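Protein DltD (Streptococcus thermophilus LMG 18311, PDB 7DXM) probably takes part as a membrane-associated O-acyltransferase in the D-alanylation of lipoteichoic acid during cell wall biogenesis. Local coordinates at residues A14-N19 with A195-N200; R75-L80 with Q118-N123. All blocks are in the same frame, centred on the assembly; numbering follows the deposited sequence.

The two contacts lie with centres 16 Å apart, beside the parallel five-stranded sheet of DltD. Along the chain the segments come in the order 14-19, 75-80, 118-123 and 195-200, so interaction 2 is enclosed between the halves of interaction 1. Edge strand 68-72 relates them: 14-19 is tied to it by backbone hydrogen bonding between Ala-14 and Phe-71, and 75-80 follows it on the way to helix 79-86. They also touch directly, where Asn-19 of interaction 1 packs on Gln-119 and Phe-120 of interaction 2. Interaction 1 joins connections between helices, whereas interaction 2 lies nearer the chain centre and, through Arg-75, reaches residues with the geometry of a Ser-His-Asp triad, possibly the active site.

Interaction 1: A14-N19 with A195-N200; sequences AVTLTN and ASNNAN
Thr-16 presents both branches of its side chain to Asn-198, the hydroxyl to the main chain and the methyl to the amide. OG1 accepts a nearly straight hydrogen bond from Asn-198 N (3.1 Å, 166°) and is also bonded to Arg-12 O in helix 7-13, so two partners fix the rotation of the side chain. A chi1 of -79° sets OG1 beside the threonine's own backbone N and anti to its carbonyl carbon, which leaves CG2 anti to N, 3.5 Å from Asn-198 CG. The methyl of Thr-18 meets the same amide, its side chain pointing against that of Asn-198, with CG2 3.9 Å from OD1, although the exact place of this amide is doubtful in the model. The Thr-18 hydroxyl is used elsewhere: OG1 caps Asn-21 N at the start of helix 19-22. Two irregular connections are joined here, the one between helices 7-13 and 19-22 and the one that follows the long helix 170-194 and leads into helix 200-204, both within the DltD family region of the SGNH hydrolase clan. Asn-197 adds a tie to helix 7-13 through ND2 and Ala-9 O. At the other end of the contact, Asn-200 reaches across to the main chain of Val-15, its ND2 giving Val-15 O a weak hydrogen bond of 3.4 Å.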
loop_
_atom_site.group_PDB
_atom_site.type_symbol
_atom_site.label_atom_id
_atom_site.label_comp_id
_atom_site.label_asym_id
_atom_site.label_seq_id
_atom_site.Cartn_x
_atom_site.Cartn_y
_atom_site.Cartn_z
ATOM N N ALA A 14 -2.205 -7.652 13.015
ATOM C CA ALA A 14 -2.855 -7.057 11.862
ATOM C C ALA A 14 -2.747 -5.549 11.850
ATOM O O ALA A 14 -3.024 -4.945 10.813
ATOM C CB ALA A 14 -4.324 -7.487 11.799
ATOM N N VAL A 15 -2.353 -4.932 12.958
ATOM C CA VAL A 15 -2.299 -3.478 13.021
ATOM C C VAL A 15 -1.007 -3.032 13.681
ATOM O O VAL A 15 -0.938 -1.911 14.197
ATOM C CB VAL A 15 -3.501 -2.875 13.785
ATOM C CG1 VAL A 15 -4.798 -2.861 12.932
ATOM C CG2 VAL A 15 -3.702 -3.613 15.059
ATOM N N THR A 16 0.018 -3.892 13.688
ATOM C CA THR A 16 1.271 -3.492 14.323
ATOM C C THR A 16 1.981 -2.430 13.492
ATOM O O THR A 16 2.402 -1.395 14.025
ATOM C CB THR A 16 2.155 -4.713 14.568
ATOM O OG1 THR A 16 1.689 -5.397 15.739
ATOM C CG2 THR A 16 3.592 -4.319 14.782
ATOM N N LEU A 17 2.093 -2.646 12.183
ATOM C CA LEU A 17 2.513 -1.591 11.252
ATOM C C LEU A 17 3.945 -1.119 11.537
ATOM O O LEU A 17 4.237 0.076 11.609
ATOM C CB LEU A 17 1.516 -0.425 11.278
ATOM C CG LEU A 17 0.182 -0.921 10.730
ATOM C CD1 LEU A 17 -0.961 0.016 11.016
ATOM C CD2 LEU A 17 0.297 -1.162 9.248
ATOM N N THR A 18 4.842 -2.079 11.711
ATOM C CA THR A 18 6.267 -1.813 11.843
ATOM C C THR A 18 6.997 -2.444 10.667
ATOM O O THR A 18 6.552 -3.457 10.117
ATOM C CB THR A 18 6.852 -2.382 13.149
ATOM O OG1 THR A 18 6.831 -3.830 13.122
ATOM C CG2 THR A 18 6.041 -1.854 14.346
ATOM N N ASN A 19 8.129 -1.840 10.302
ATOM C CA ASN A 19 8.898 -2.367 9.189
ATOM C C ASN A 19 9.175 -3.841 9.390
ATOM O O ASN A 19 8.961 -4.661 8.487
ATOM C CB ASN A 19 10.201 -1.606 9.048
ATOM C CG ASN A 19 9.981 -0.156 8.733
ATOM O OD1 ASN A 19 8.867 0.253 8.376
ATOM N ND2 ASN A 19 11.036 0.647 8.873
ATOM N N ALA A 195 9.897 -9.510 15.208
ATOM C CA ALA A 195 8.628 -8.992 14.693
ATOM C C ALA A 195 7.477 -9.206 15.675
ATOM O O ALA A 195 6.498 -9.895 15.366
ATOM C CB ALA A 195 8.300 -9.652 13.350
ATOM N N SER A 196 7.583 -8.630 16.861
ATOM C CA SER A 196 6.593 -8.844 17.905
ATOM C C SER A 196 5.495 -7.780 17.823
ATOM O O SER A 196 5.704 -6.677 17.301
ATOM C CB SER A 196 7.257 -8.825 19.288
ATOM O OG SER A 196 7.535 -7.498 19.709
ATOM N N ASN A 197 4.317 -8.130 18.355
ATOM C CA ASN A 197 3.151 -7.250 18.291
ATOM C C ASN A 197 3.380 -5.942 19.049
ATOM O O ASN A 197 4.127 -5.882 20.025
ATOM C CB ASN A 197 1.915 -7.947 18.860
ATOM C CG ASN A 197 1.431 -9.083 17.984
ATOM O OD1 ASN A 197 1.779 -9.161 16.801
ATOM N ND2 ASN A 197 0.613 -9.970 18.555
ATOM N N ASN A 198 2.726 -4.888 18.568
ATOM C CA ASN A 198 2.656 -3.568 19.176
ATOM C C ASN A 198 1.583 -3.533 20.252
ATOM O O ASN A 198 0.816 -4.488 20.437
ATOM C CB ASN A 198 2.264 -2.523 18.142
ATOM C CG ASN A 198 3.417 -1.990 17.405
ATOM O OD1 ASN A 198 4.527 -1.942 17.923
ATOM N ND2 ASN A 198 3.175 -1.550 16.185
ATOM N N ALA A 199 1.493 -2.383 20.928
ATOM C CA ALA A 199 0.290 -2.010 21.670
ATOM C C ALA A 199 -0.717 -1.285 20.779
ATOM O O ALA A 199 -1.768 -0.842 21.266
ATOM C CB ALA A 199 0.643 -1.149 22.892
ATOM N N ASN A 200 -0.429 -1.195 19.477
ATOM C CA ASN A 200 -1.293 -0.452 18.577
ATOM C C ASN A 200 -2.740 -0.938 18.636
ATOM O O ASN A 200 -3.662 -0.122 18.726
ATOM C CB ASN A 200 -0.739 -0.529 17.165
ATOM C CG ASN A 200 0.202 0.589 16.879
ATOM O OD1 ASN A 200 0.377 1.478 17.715
ATOM N ND2 ASN A 200 0.814 0.570 15.700
#

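Interaction 2: R75-L80 with Q118-N123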
loop_
_atom_site.group_PDB
_atom_site.type_symbol
_atom_site.label_atom_id
_atom_site.label_comp_id
_atom_site.label_asym_id
_atom_site.label_seq_id
_atom_site.Cartn_x
_atom_site.Cartn_y
_atom_site.Cartn_z
ATOM N N ARG A 75 5.569 4.146 5.757
ATOM C CA ARG A 75 6.030 5.252 4.943
ATOM C C ARG A 75 7.176 4.806 4.047
ATOM O O ARG A 75 8.143 4.200 4.504
ATOM C CB ARG A 75 6.447 6.411 5.858
ATOM C CG ARG A 75 7.266 7.444 5.162
ATOM C CD ARG A 75 6.800 8.855 5.383
ATOM N NE ARG A 75 7.673 9.724 4.601
ATOM C CZ ARG A 75 7.955 10.990 4.897
ATOM N NH1 ARG A 75 7.414 11.559 5.970
ATOM N NH2 ARG A 75 8.793 11.684 4.127
ATOM N N GLY A 76 7.023 5.012 2.758
ATOM C CA GLY A 76 8.038 4.566 1.842
ATOM C C GLY A 76 7.844 3.191 1.243
ATOM O O GLY A 76 8.669 2.788 0.414
ATOM N N SER A 77 6.790 2.458 1.612
ATOM C CA SER A 77 6.549 1.133 1.022
ATOM C C SER A 77 5.708 1.249 -0.256
ATOM O O SER A 77 4.509 0.947 -0.280
ATOM C CB SER A 77 5.883 0.219 2.040
ATOM O OG SER A 77 4.607 0.706 2.385
ATOM N N ALA A 78 6.350 1.684 -1.350
ATOM C CA ALA A 78 5.663 1.812 -2.638
ATOM C C ALA A 78 5.617 0.446 -3.349
ATOM O O ALA A 78 5.868 -0.599 -2.750
ATOM C CB ALA A 78 6.320 2.898 -3.478
ATOM N N SER A 79 5.306 0.415 -4.643
ATOM C CA SER A 79 4.945 -0.858 -5.267
ATOM C C SER A 79 6.136 -1.806 -5.427
ATOM O O SER A 79 5.947 -3.028 -5.440
ATOM C CB SER A 79 4.278 -0.624 -6.625
ATOM O OG SER A 79 3.330 0.420 -6.559
ATOM N N LEU A 80 7.357 -1.299 -5.577
ATOM C CA LEU A 80 8.471 -2.238 -5.695
ATOM C C LEU A 80 8.647 -3.044 -4.400
ATOM O O LEU A 80 8.735 -4.288 -4.422
ATOM C CB LEU A 80 9.751 -1.482 -6.082
ATOM C CG LEU A 80 11.045 -2.264 -6.336
ATOM C CD1 LEU A 80 10.884 -3.277 -7.444
ATOM C CD2 LEU A 80 12.116 -1.306 -6.674
ATOM N N GLN A 118 15.622 -0.188 1.613
ATOM C CA GLN A 118 16.180 -1.273 2.417
ATOM C C GLN A 118 15.277 -1.631 3.593
ATOM O O GLN A 118 15.287 -2.779 4.051
ATOM C CB GLN A 118 17.582 -0.913 2.915
ATOM C CG GLN A 118 18.277 -2.052 3.665
ATOM C CD GLN A 118 18.554 -3.260 2.767
ATOM O OE1 GLN A 118 19.143 -3.147 1.685
ATOM N NE2 GLN A 118 18.107 -4.421 3.207
ATOM N N GLN A 119 14.482 -0.684 4.087
ATOM C CA GLN A 119 13.770 -0.973 5.319
ATOM C C GLN A 119 12.539 -1.827 5.086
ATOM O O GLN A 119 11.849 -2.158 6.048
ATOM C CB GLN A 119 13.421 0.319 6.074
ATOM C CG GLN A 119 12.526 1.287 5.376
ATOM C CD GLN A 119 12.454 2.627 6.110
ATOM O OE1 GLN A 119 12.689 2.704 7.321
ATOM N NE2 GLN A 119 12.122 3.689 5.379
ATOM N N PHE A 120 12.268 -2.221 3.851
ATOM C CA PHE A 120 11.270 -3.242 3.577
ATOM C C PHE A 120 11.835 -4.455 2.873
ATOM O O PHE A 120 11.356 -5.577 3.089
ATOM C CB PHE A 120 10.144 -2.659 2.737
ATOM C CG PHE A 120 9.549 -1.441 3.339
ATOM C CD1 PHE A 120 8.650 -1.550 4.420
ATOM C CD2 PHE A 120 9.901 -0.179 2.864
ATOM C CE1 PHE A 120 8.104 -0.424 4.997
ATOM C CE2 PHE A 120 9.372 0.958 3.446
ATOM C CZ PHE A 120 8.465 0.840 4.504
ATOM N N PHE A 121 12.858 -4.267 2.061
ATOM C CA PHE A 121 13.449 -5.365 1.331
ATOM C C PHE A 121 14.301 -6.231 2.263
ATOM O O PHE A 121 14.860 -5.744 3.253
ATOM C CB PHE A 121 14.260 -4.763 0.193
ATOM C CG PHE A 121 15.054 -5.748 -0.561
ATOM C CD1 PHE A 121 14.461 -6.519 -1.545
ATOM C CD2 PHE A 121 16.395 -5.902 -0.293
ATOM C CE1 PHE A 121 15.185 -7.436 -2.247
ATOM C CE2 PHE A 121 17.137 -6.811 -0.992
ATOM C CZ PHE A 121 16.535 -7.587 -1.972
ATOM N N ASN A 122 14.375 -7.532 1.971
ATOM C CA ASN A 122 15.325 -8.407 2.666
ATOM C C ASN A 122 15.693 -9.563 1.751
ATOM O O ASN A 122 15.185 -9.677 0.637
ATOM C CB ASN A 122 14.787 -8.912 4.017
ATOM C CG ASN A 122 13.640 -9.928 3.901
ATOM O OD1 ASN A 122 13.428 -10.599 2.878
ATOM N ND2 ASN A 122 12.895 -10.045 4.989
ATOM N N ASN A 123 16.562 -10.443 2.228
ATOM C CA ASN A 123 17.026 -11.482 1.329
ATOM C C ASN A 123 16.034 -12.621 1.187
ATOM O O ASN A 123 16.154 -13.412 0.241
ATOM C CB ASN A 123 18.380 -12.003 1.781
ATOM C CG ASN A 123 19.510 -11.091 1.344
ATOM O OD1 ASN A 123 19.266 -10.058 0.696
ATOM N ND2 ASN A 123 20.753 -11.463 1.683
#
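Phe-120 lays its ring against the backbone of Arg-75, Gly-76 and Ser-77, in the connection that runs from edge strand 68-72 of the parallel sheet to helix 79-86. This α/β layout is consistent with the SGNH hydrolase clan to which the DltD family belongs. The aromatic contact is chiefly a CH-pi interaction: Ser-77 CB, placed by the course of the backbone, sits over one face, 3.7 Å from the centroid of the Phe-120 ring and only 13° off the ring normal. Further van der Waals contacts come from the main chain. Arg-75 O lies at the ring edge, in its plane, 3.4 Å from Phe-120 CZ, while Gly-76 C approaches Phe-120 CE2 obliquely at 3.5 Å. Gly-76 has a positive phi (93°) and no side chain between its backbone and the ring.

Polar interactions shape the two segments from within and from outside. Ser-77 is the centre of an inverse gamma turn, closed by a weak bond from Ala-78 N to Gly-76 O (3.1 Å). Its chi1 of 64° puts OG between the backbone N and the carbonyl carbon, where it bonds to Gln-74 O. The Arg-75 side chain heads away from Phe-120 and reaches the group Ser-46, His-347 and Asp-344, whose geometry resembles a Ser-His-Asp triad, as in SGNH hydrolases, and NH1 forms a long, weak ion pair with a sulfate ion, probably from the crystallisation liquor. In the other segment, Gln-125 donates two hydrogen bonds, from NE2 to Phe-120 O and from its backbone N to the helix-capping Asn-122 OD1.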